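Local coordinates for GDSL-like protein (Roseburia intestinalis L1-82, PDB 6HH9), which probably removes acetyl groups from acetylated xylan, consistent with an acetylxylan esterase of the SGNH (GDSL-like) hydrolase group, and is bound here to mannose units, at residues Gly80-Gln85 with Asp328-Asp333; Ile104-Val109 with Val140-Tyr145; Ala36-Ser41 with Ile75-Gly80. All coordinates share one frame; numbering follows the deposited sequence.

From the N terminus, strand 33-39 runs into helix 41-44 and helix 55-66, and contact 3 closes this first excursion when strand 72-76 returns beside it. The chain passes through Gly80, which contact 3 shares with contact 1, into helix 84-96 and then strand 102-106. Contact 2 closes the next excursion, through helix 115-129, as strand 136-141 arrives. Contacts 3 and 2 thus follow in series and meet in one sheet, where the backbones of Leu38 and Ile104 lie next to each other. Contact 1 spans 242 intervening residues, contact 2 among them, and ties the hydrolase core to a C-terminal antiparallel sheet through strand 329-336.

Contact 1: Gly80-Gln85 with Asp328-Asp333; sequences GGTTSQ and DKLELD. With BMA (beta-D-mannopyranose), chain E; BMA (beta-D-mannopyranose), chain B.
Leu332 and Gln85 bury the most surface here, and they do so by laying an amide against a methyl. CD2 of Leu332 lies over the face of the Gln85 amide, 3.3 Å from its NE2 and 3.4 Å from its CD, the two side chains approaching at a slant. Gln85 reaches that far because CG stands anti to its backbone N (chi1 -166°) and the chain stays extended beyond it. Both ends of the amide have polar partners elsewhere: OE1 pairs with His116 and NE2 with Thr334, which probably fixes which way the amide is flipped. Replacing Gln85 by alanine removes the amide, which is likely to leave His116 and Thr334 without these partners and to open a gap beside the Leu332 methyl. Leu330 is the second apolar point, its CD2 lying 4.0 Å from CG2 of Thr82; Phe86, next along helix 84-96, touches both leucines.

The contact joins the SGNH-hydrolase core to the C-terminal antiparallel part of the chain: residues 80-85 lead into a helix of the core, and 329-333 belong to an antiparallel sheet, paired with strand 288-295. Gly81-Gln85 and Lys329-Leu332 run 10° apart yet share no direct hydrogen bond. A water bridges them instead, donating to O of Gly81 at 2.5 Å and to O of Leu330 at 2.8 Å. Thr83 caps the helix, its OG1 accepting from N of Gln85 at 3.1 Å. On the strand, NZ of Lys329 forms a salt bridge to OE1 of Glu331 (2.9 Å), which also pairs with Lys295.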
loop_
_atom_site.group_PDB
_atom_site.type_symbol
_atom_site.label_atom_id
_atom_site.label_comp_id
_atom_site.label_asym_id
_atom_site.label_seq_id
_atom_site.Cartn_x
_atom_site.Cartn_y
_atom_site.Cartn_z
ATOM N N GLY A 80 -0.376 1.658 -7.647
ATOM C CA GLY A 80 -1.086 2.938 -7.670
ATOM C C GLY A 80 -2.516 2.816 -7.167
ATOM O O GLY A 80 -3.203 1.850 -7.449
ATOM N N GLY A 81 -2.930 3.812 -6.384
ATOM C CA GLY A 81 -4.297 3.975 -5.942
ATOM C C GLY A 81 -4.711 2.937 -4.922
ATOM O O GLY A 81 -5.889 2.585 -4.870
ATOM N N THR A 82 -3.748 2.473 -4.106
ATOM C CA THR A 82 -3.976 1.442 -3.090
ATOM C C THR A 82 -3.411 1.898 -1.742
ATOM O O THR A 82 -2.519 2.738 -1.672
ATOM C CB THR A 82 -3.416 0.080 -3.511
ATOM O OG1 THR A 82 -1.983 0.091 -3.551
ATOM C CG2 THR A 82 -3.983 -0.350 -4.847
ATOM N N THR A 83 -3.981 1.311 -0.686
ATOM C CA THR A 83 -3.788 1.700 0.675
ATOM C C THR A 83 -3.001 0.622 1.428
ATOM O O THR A 83 -2.681 -0.447 0.883
ATOM C CB THR A 83 -5.134 1.861 1.383
ATOM O OG1 THR A 83 -5.722 0.554 1.386
ATOM C CG2 THR A 83 -6.012 2.913 0.734
ATOM N N SER A 84 -2.705 0.935 2.699
ATOM C CA SER A 84 -2.056 0.041 3.611
ATOM C C SER A 84 -2.965 -1.154 3.913
ATOM O O SER A 84 -2.474 -2.154 4.394
ATOM C CB SER A 84 -1.651 0.764 4.865
ATOM O OG SER A 84 -2.786 1.181 5.593
ATOM N N GLN A 85 -4.275 -1.031 3.648
ATOM C CA GLN A 85 -5.219 -2.129 3.853
ATOM C C GLN A 85 -4.949 -3.258 2.851
ATOM O O GLN A 85 -5.008 -4.454 3.207
ATOM C CB GLN A 85 -6.670 -1.667 3.721
ATOM C CG GLN A 85 -7.663 -2.684 4.262
ATOM C CD GLN A 85 -9.039 -2.099 4.455
ATOM O OE1 GLN A 85 -9.211 -0.883 4.476
ATOM N NE2 GLN A 85 -10.034 -2.967 4.593
ATOM N N ASP A 328 -8.424 3.597 -14.263
ATOM C CA ASP A 328 -9.069 2.533 -13.526
ATOM C C ASP A 328 -8.532 2.507 -12.090
ATOM O O ASP A 328 -7.361 2.812 -11.843
ATOM C CB ASP A 328 -8.829 1.179 -14.189
ATOM C CG ASP A 328 -9.554 0.969 -15.507
ATOM O OD1 ASP A 328 -10.570 1.652 -15.743
ATOM O OD2 ASP A 328 -9.097 0.100 -16.285
ATOM N N LYS A 329 -9.415 2.174 -11.144
ATOM C CA LYS A 329 -9.061 2.096 -9.747
ATOM C C LYS A 329 -9.287 0.668 -9.258
ATOM O O LYS A 329 -10.321 0.054 -9.541
ATOM C CB LYS A 329 -9.899 3.051 -8.902
ATOM C CG LYS A 329 -9.682 2.912 -7.400
ATOM C CD LYS A 329 -10.448 3.911 -6.582
ATOM C CE LYS A 329 -9.837 4.150 -5.216
ATOM N NZ LYS A 329 -10.856 4.659 -4.273
ATOM N N LEU A 330 -8.326 0.165 -8.490
ATOM C CA LEU A 330 -8.490 -1.066 -7.756
ATOM C C LEU A 330 -9.128 -0.729 -6.409
ATOM O O LEU A 330 -8.446 -0.447 -5.429
ATOM C CB LEU A 330 -7.117 -1.714 -7.596
ATOM C CG LEU A 330 -7.103 -3.063 -6.889
ATOM C CD1 LEU A 330 -7.900 -4.100 -7.667
ATOM C CD2 LEU A 330 -5.667 -3.514 -6.675
ATOM N N GLU A 331 -10.456 -0.723 -6.385
ATOM C CA GLU A 331 -11.179 -0.327 -5.184
ATOM C C GLU A 331 -11.090 -1.456 -4.141
ATOM O O GLU A 331 -10.956 -2.610 -4.479
ATOM C CB GLU A 331 -12.631 0.013 -5.529
ATOM C CG GLU A 331 -13.398 0.647 -4.384
ATOM C CD GLU A 331 -12.819 1.952 -3.877
ATOM O OE1 GLU A 331 -13.247 3.028 -4.357
ATOM O OE2 GLU A 331 -11.934 1.890 -3.011
ATOM N N LEU A 332 -11.131 -1.060 -2.872
ATOM C CA LEU A 332 -11.216 -1.925 -1.734
ATOM C C LEU A 332 -12.196 -1.278 -0.753
ATOM O O LEU A 332 -11.925 -0.179 -0.267
ATOM C CB LEU A 332 -9.821 -2.077 -1.112
ATOM C CG LEU A 332 -9.687 -3.143 -0.025
ATOM C CD1 LEU A 332 -8.241 -3.556 0.175
ATOM C CD2 LEU A 332 -10.260 -2.652 1.287
ATOM N N ASP A 333 -13.331 -1.945 -0.513
ATOM C CA ASP A 333 -14.343 -1.454 0.416
ATOM C C ASP A 333 -14.318 -2.337 1.674
ATOM O O ASP A 333 -14.256 -3.552 1.575
ATOM C CB ASP A 333 -15.738 -1.425 -0.233
ATOM C CG ASP A 333 -15.924 -0.441 -1.393
ATOM O OD1 ASP A 333 -15.220 0.613 -1.440
ATOM O OD2 ASP A 333 -16.780 -0.731 -2.254
HETATM C C1 BMA E . -0.896 6.612 -13.580
HETATM C C2 BMA E . -1.657 7.929 -13.432
HETATM C C3 BMA E . -1.729 8.306 -11.948
HETATM C C4 BMA E . -2.402 7.174 -11.172
HETATM C C5 BMA E . -1.693 5.860 -11.472
HETATM C C6 BMA E . -2.350 4.666 -10.796
HETATM O O2 BMA E . -2.977 7.771 -13.967
HETATM O O3 BMA E . -2.379 9.579 -11.740
HETATM O O4 BMA E . -2.276 7.393 -9.763
HETATM O O5 BMA E . -1.630 5.604 -12.883
HETATM O O6 BMA E . -1.382 3.615 -10.815
HETATM C C1 BMA B . -3.513 7.767 -9.137
HETATM C C2 BMA B . -3.481 7.432 -7.627
HETATM C C3 BMA B . -4.783 7.826 -6.941
HETATM C C4 BMA B . -5.179 9.258 -7.332
HETATM C C5 BMA B . -5.080 9.498 -8.857
HETATM C C6 BMA B . -5.349 10.948 -9.259
HETATM O O2 BMA B . -2.383 8.049 -6.919
HETATM O O3 BMA B . -4.586 7.677 -5.527
HETATM O O4 BMA B . -6.522 9.562 -6.905
HETATM O O5 BMA B . -3.803 9.144 -9.394
HETATM O O6 BMA B . -4.134 11.683 -9.185
HETATM O O HOH W 1 -7.594 1.398 -3.555
#

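Contact 2: Ile104-Val109 with Val140-Tyr145; sequences IIEFSV and VHNVFY. With BMA (beta-D-mannopyranose), chain C.
Asn142 and Glu106 meet at about a right angle, with the amide and carboxylate planes turned 69° apart. ND2 of Asn142 donates to OE1 of Glu106 over 3.1 Å, nearly straight at 173°; the oxygen lies in the amide plane, but the donor comes from above the carboxylate. Glu106 presents OE1 this way because its chain bends at chi2 (-79°), and its other oxygen, OE2, is bonded to Thr43. Ser108 approaches the His141 ring at its edge, OG 2.9 Å from ND1 in a hydrogen bond whose direction is open; OG also bonds His155.

These pairs sit at the C-terminal ends of strands 102-106 and 136-141, the parallel strands of a beta-alpha-beta unit crossing over through helix 115-129. Within the strands, N of Val140 donates to O of Ile105 (3.0 Å), and CG2 of Ile104 meets CG2 of Val140 slantwise at 3.7 Å. At their ends direct backbone bonding gives way to two bridging waters: both donate to O of Val140, one linking it to Ile105, Phe107 and Ser108 OG, the other to Glu106, Ser108 and Asn142. Farther out, CB of Val109 packs 3.6 Å from CE2 of Phe144, whose ring rim borders a bound mannose.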
loop_
_atom_site.group_PDB
_atom_site.type_symbol
_atom_site.label_atom_id
_atom_site.label_comp_id
_atom_site.label_asym_id
_atom_site.label_seq_id
_atom_site.Cartn_x
_atom_site.Cartn_y
_atom_site.Cartn_z
ATOM N N ILE A 104 10.893 0.479 2.958
ATOM C CA ILE A 104 10.170 1.723 3.033
ATOM C C ILE A 104 8.672 1.429 2.875
ATOM O O ILE A 104 8.286 0.684 1.983
ATOM C CB ILE A 104 10.687 2.695 1.958
ATOM C CG1 ILE A 104 11.956 3.403 2.436
ATOM C CG2 ILE A 104 9.599 3.680 1.532
ATOM C CD1 ILE A 104 12.567 4.316 1.394
ATOM N N ILE A 105 7.854 2.022 3.761
ATOM C CA ILE A 105 6.377 1.988 3.707
ATOM C C ILE A 105 5.867 3.403 3.400
ATOM O O ILE A 105 6.104 4.327 4.169
ATOM C CB ILE A 105 5.761 1.458 5.023
ATOM C CG1 ILE A 105 6.148 0.003 5.302
ATOM C CG2 ILE A 105 4.248 1.622 5.025
ATOM C CD1 ILE A 105 6.080 -0.365 6.755
ATOM N N GLU A 106 5.102 3.523 2.308
ATOM C CA GLU A 106 4.701 4.789 1.721
ATOM C C GLU A 106 3.214 4.728 1.375
ATOM O O GLU A 106 2.853 4.322 0.281
ATOM C CB GLU A 106 5.563 5.030 0.481
ATOM C CG GLU A 106 5.482 6.434 -0.083
ATOM C CD GLU A 106 4.253 6.695 -0.924
ATOM O OE1 GLU A 106 3.430 7.573 -0.522
ATOM O OE2 GLU A 106 4.108 5.994 -1.957
ATOM N N PHE A 107 2.361 5.128 2.319
ATOM C CA PHE A 107 0.889 5.105 2.113
ATOM C C PHE A 107 0.233 6.370 2.696
ATOM O O PHE A 107 -0.977 6.407 2.906
ATOM C CB PHE A 107 0.266 3.842 2.731
ATOM C CG PHE A 107 0.538 2.560 1.985
ATOM C CD1 PHE A 107 0.080 2.384 0.690
ATOM C CD2 PHE A 107 1.231 1.518 2.582
ATOM C CE1 PHE A 107 0.330 1.207 0.003
ATOM C CE2 PHE A 107 1.474 0.341 1.894
ATOM C CZ PHE A 107 1.037 0.190 0.604
ATOM N N SER A 108 0.999 7.433 2.902
ATOM C CA SER A 108 0.482 8.566 3.656
ATOM C C SER A 108 -0.317 9.549 2.781
ATOM O O SER A 108 -0.905 10.468 3.341
ATOM C CB SER A 108 1.581 9.249 4.419
ATOM O OG SER A 108 2.129 8.349 5.380
ATOM N N VAL A 109 -0.374 9.353 1.449
ATOM C CA VAL A 109 -1.329 10.108 0.595
ATOM C C VAL A 109 -2.305 9.154 -0.092
ATOM O O VAL A 109 -2.957 9.549 -1.043
ATOM C CB VAL A 109 -0.653 11.014 -0.452
ATOM C CG1 VAL A 109 0.016 12.220 0.199
ATOM C CG2 VAL A 109 0.310 10.260 -1.366
ATOM N N VAL A 140 7.837 6.599 5.129
ATOM C CA VAL A 140 7.910 7.782 4.304
ATOM C C VAL A 140 6.512 8.386 4.160
ATOM O O VAL A 140 5.561 7.709 3.780
ATOM C CB VAL A 140 8.546 7.446 2.953
ATOM C CG1 VAL A 140 8.449 8.604 1.974
ATOM C CG2 VAL A 140 9.994 7.027 3.152
ATOM N N HIS A 141 6.410 9.674 4.486
ATOM C CA HIS A 141 5.162 10.410 4.413
ATOM C C HIS A 141 5.217 11.418 3.268
ATOM O O HIS A 141 5.816 12.470 3.389
ATOM C CB HIS A 141 4.869 11.144 5.727
ATOM C CG HIS A 141 5.003 10.299 6.944
ATOM N ND1 HIS A 141 4.150 9.244 7.196
ATOM C CD2 HIS A 141 5.851 10.385 7.999
ATOM C CE1 HIS A 141 4.490 8.684 8.347
ATOM N NE2 HIS A 141 5.530 9.371 8.870
ATOM N N ASN A 142 4.550 11.103 2.155
ATOM C CA ASN A 142 4.368 12.088 1.113
ATOM C C ASN A 142 3.296 13.090 1.586
ATOM O O ASN A 142 2.772 12.998 2.709
ATOM C CB ASN A 142 4.113 11.415 -0.234
ATOM C CG ASN A 142 5.388 10.988 -0.940
ATOM O OD1 ASN A 142 6.262 11.814 -1.238
ATOM N ND2 ASN A 142 5.497 9.700 -1.238
ATOM N N VAL A 143 3.008 14.084 0.741
ATOM C CA VAL A 143 2.074 15.146 1.043
ATOM C C VAL A 143 1.353 15.559 -0.245
ATOM O O VAL A 143 1.932 15.495 -1.337
ATOM C CB VAL A 143 2.807 16.331 1.701
ATOM C CG1 VAL A 143 3.879 16.922 0.798
ATOM C CG2 VAL A 143 1.833 17.397 2.159
ATOM N N PHE A 144 0.090 15.967 -0.086
ATOM C CA PHE A 144 -0.700 16.617 -1.129
ATOM C C PHE A 144 -0.257 18.081 -1.250
ATOM O O PHE A 144 -0.380 18.835 -0.295
ATOM C CB PHE A 144 -2.191 16.564 -0.779
ATOM C CG PHE A 144 -2.878 15.267 -1.099
ATOM C CD1 PHE A 144 -3.427 15.047 -2.350
ATOM C CD2 PHE A 144 -2.980 14.269 -0.143
ATOM C CE1 PHE A 144 -4.049 13.846 -2.645
ATOM C CE2 PHE A 144 -3.611 13.071 -0.431
ATOM C CZ PHE A 144 -4.144 12.863 -1.679
ATOM N N TYR A 145 0.236 18.479 -2.427
ATOM C CA TYR A 145 0.833 19.814 -2.627
ATOM C C TYR A 145 -0.249 20.879 -2.908
ATOM O O TYR A 145 0.045 22.092 -2.868
ATOM C CB TYR A 145 1.888 19.714 -3.727
ATOM C CG TYR A 145 3.099 18.927 -3.302
ATOM C CD1 TYR A 145 3.932 19.414 -2.312
ATOM C CD2 TYR A 145 3.395 17.690 -3.850
ATOM C CE1 TYR A 145 5.038 18.707 -1.876
ATOM C CE2 TYR A 145 4.506 16.973 -3.438
ATOM C CZ TYR A 145 5.327 17.483 -2.443
ATOM O OH TYR A 145 6.409 16.793 -1.984
HETATM C C1 BMA C . -6.555 10.462 -5.778
HETATM C C2 BMA C . -7.914 11.147 -5.744
HETATM C C3 BMA C . -8.132 12.066 -4.537
HETATM C C4 BMA C . -7.791 11.334 -3.242
HETATM C C5 BMA C . -6.478 10.542 -3.379
HETATM C C6 BMA C . -6.357 9.582 -2.192
HETATM O O2 BMA C . -8.902 10.120 -5.717
HETATM O O3 BMA C . -9.519 12.470 -4.500
HETATM O O4 BMA C . -7.741 12.222 -2.090
HETATM O O5 BMA C . -6.345 9.750 -4.567
HETATM O O6 BMA C . -6.825 8.299 -2.583
HETATM O O HOH W 2 3.859 5.957 4.928
HETATM O O HOH W 3 3.613 8.304 2.015
#

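Contact 3: Ala36-Ser41 with Ile75-Gly80; sequences AFLGGS and INAGIG. With BMA (beta-D-mannopyranose), chain E; BMA (beta-D-mannopyranose), chain B.
Three backbone hydrogen bonds join Ala36-Ser41 to Ile75-Gly80. N of Phe37 donates to O of Ile75 (3.0 Å), and O of Phe37 accepts from N of Ala77 (2.9 Å), each donor lying almost in line with the carbonyl. Bridges of Ala36 with Ile75 and of Phe37 with Asn76 establish parallel pairing. Past the strands, N of Ile79 reaches O of Gly39 at 3.1 Å, so contact persists toward Ser41.

CA-H...O contacts supplement these bonds. CA of Gly40 comes to 3.2 Å from O of Ile79, an approach that places bare glycine backbone against the Ile75-Gly80 segment.

Apolar contact is modest. CB of Ala36 lies 3.9 Å from CB of Ile75, and CD1 of Leu38 touches CB of Ala77 at 3.7 Å. With chi1 of Leu38 at -173°, placing CG opposite the backbone N, CD1 turns back toward Ala77.

Among polar side chains, OD1 of Asn76 accepts from N of Gly78, an Asx turn, while its ND2 bonds Thr43 and Tyr74. Ser41, probably the nucleophile of a Ser-His-Asp triad with His193 and Asp190, follows Gly40 at the helix N-cap; it borders two of the bound mannoses, and Gly80 one of them.

In the sheet, strand 72-76 is outermost and strand 33-39 lies between it and 102-106; Phe37 and Asn76 face helix 55-66, while Ala36 and Leu38 face helix 84-96.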
loop_
_atom_site.group_PDB
_atom_site.type_symbol
_atom_site.label_atom_id
_atom_site.label_comp_id
_atom_site.label_asym_id
_atom_site.label_seq_id
_atom_site.Cartn_x
_atom_site.Cartn_y
_atom_site.Cartn_z
ATOM N N ALA A 36 13.651 -2.848 -0.601
ATOM C CA ALA A 36 12.241 -2.950 -0.961
ATOM C C ALA A 36 11.476 -1.673 -0.591
ATOM O O ALA A 36 11.830 -0.932 0.339
ATOM C CB ALA A 36 11.614 -4.155 -0.308
ATOM N N PHE A 37 10.396 -1.459 -1.342
ATOM C CA PHE A 37 9.538 -0.317 -1.241
ATOM C C PHE A 37 8.100 -0.822 -1.372
ATOM O O PHE A 37 7.795 -1.467 -2.369
ATOM C CB PHE A 37 9.867 0.696 -2.345
ATOM C CG PHE A 37 11.312 1.118 -2.442
ATOM C CD1 PHE A 37 12.225 0.367 -3.163
ATOM C CD2 PHE A 37 11.758 2.289 -1.853
ATOM C CE1 PHE A 37 13.554 0.764 -3.273
ATOM C CE2 PHE A 37 13.086 2.683 -1.957
ATOM C CZ PHE A 37 13.984 1.917 -2.660
ATOM N N LEU A 38 7.264 -0.559 -0.355
ATOM C CA LEU A 38 5.829 -0.909 -0.380
ATOM C C LEU A 38 4.987 0.360 -0.202
ATOM O O LEU A 38 5.111 1.057 0.782
ATOM C CB LEU A 38 5.508 -1.922 0.724
ATOM C CG LEU A 38 4.086 -2.483 0.684
ATOM C CD1 LEU A 38 3.924 -3.485 -0.442
ATOM C CD2 LEU A 38 3.704 -3.122 2.004
ATOM N N GLY A 39 4.142 0.664 -1.184
ATOM C CA GLY A 39 3.464 1.957 -1.230
ATOM C C GLY A 39 2.485 2.053 -2.383
ATOM O O GLY A 39 2.186 1.052 -3.026
ATOM N N GLY A 40 1.991 3.275 -2.616
ATOM C CA GLY A 40 1.035 3.581 -3.653
ATOM C C GLY A 40 1.708 4.073 -4.927
ATOM O O GLY A 40 2.788 3.601 -5.312
ATOM N N SER A 41 1.058 5.047 -5.576
ATOM C CA SER A 41 1.361 5.477 -6.950
ATOM C C SER A 41 2.766 6.086 -7.022
ATOM O O SER A 41 3.516 5.871 -7.996
ATOM C CB SER A 41 0.292 6.430 -7.455
ATOM O OG SER A 41 -0.504 6.927 -6.368
ATOM N N ILE A 75 13.474 -4.080 -5.191
ATOM C CA ILE A 75 12.137 -4.688 -5.099
ATOM C C ILE A 75 11.113 -3.570 -4.934
ATOM O O ILE A 75 10.934 -3.063 -3.831
ATOM C CB ILE A 75 12.035 -5.666 -3.918
ATOM C CG1 ILE A 75 13.026 -6.822 -4.051
ATOM C CG2 ILE A 75 10.611 -6.178 -3.742
ATOM C CD1 ILE A 75 13.373 -7.442 -2.734
ATOM N N ASN A 76 10.419 -3.251 -6.026
ATOM C CA ASN A 76 9.422 -2.191 -6.055
ATOM C C ASN A 76 8.028 -2.820 -6.040
ATOM O O ASN A 76 7.504 -3.185 -7.095
ATOM C CB ASN A 76 9.592 -1.279 -7.272
ATOM C CG ASN A 76 8.659 -0.096 -7.200
ATOM O OD1 ASN A 76 7.475 -0.271 -6.904
ATOM N ND2 ASN A 76 9.185 1.096 -7.454
ATOM N N ALA A 77 7.429 -2.867 -4.843
ATOM C CA ALA A 77 6.113 -3.441 -4.607
ATOM C C ALA A 77 5.034 -2.351 -4.526
ATOM O O ALA A 77 4.026 -2.498 -3.825
ATOM C CB ALA A 77 6.148 -4.240 -3.327
ATOM N N GLY A 78 5.240 -1.243 -5.238
ATOM C CA GLY A 78 4.246 -0.187 -5.304
ATOM C C GLY A 78 3.096 -0.568 -6.221
ATOM O O GLY A 78 3.312 -1.162 -7.264
ATOM N N ILE A 79 1.868 -0.240 -5.806
ATOM C CA ILE A 79 0.683 -0.303 -6.666
ATOM C C ILE A 79 -0.120 1.000 -6.513
ATOM O O ILE A 79 -0.502 1.398 -5.402
ATOM C CB ILE A 79 -0.184 -1.540 -6.349
ATOM C CG1 ILE A 79 0.647 -2.828 -6.329
ATOM C CG2 ILE A 79 -1.348 -1.621 -7.336
ATOM C CD1 ILE A 79 -0.129 -4.064 -5.927
ATOM N N GLY A 80 -0.376 1.658 -7.647
ATOM C CA GLY A 80 -1.086 2.938 -7.670
ATOM C C GLY A 80 -2.516 2.816 -7.167
ATOM O O GLY A 80 -3.203 1.850 -7.449
HETATM C C1 BMA E . -0.896 6.612 -13.580
HETATM C C2 BMA E . -1.657 7.929 -13.432
HETATM C C3 BMA E . -1.729 8.306 -11.948
HETATM C C4 BMA E . -2.402 7.174 -11.172
HETATM C C5 BMA E . -1.693 5.860 -11.472
HETATM C C6 BMA E . -2.350 4.666 -10.796
HETATM O O2 BMA E . -2.977 7.771 -13.967
HETATM O O3 BMA E . -2.379 9.579 -11.740
HETATM O O4 BMA E . -2.276 7.393 -9.763
HETATM O O5 BMA E . -1.630 5.604 -12.883
HETATM O O6 BMA E . -1.382 3.615 -10.815
HETATM C C1 BMA B . -3.513 7.767 -9.137
HETATM C C2 BMA B . -3.481 7.432 -7.627
HETATM C C3 BMA B . -4.783 7.826 -6.941
HETATM C C4 BMA B . -5.179 9.258 -7.332
HETATM C C5 BMA B . -5.080 9.498 -8.857
HETATM C C6 BMA B . -5.349 10.948 -9.259
HETATM O O2 BMA B . -2.383 8.049 -6.919
HETATM O O3 BMA B . -4.586 7.677 -5.527
HETATM O O4 BMA B . -6.522 9.562 -6.905
HETATM O O5 BMA B . -3.803 9.144 -9.394
HETATM O O6 BMA B . -4.134 11.683 -9.185
#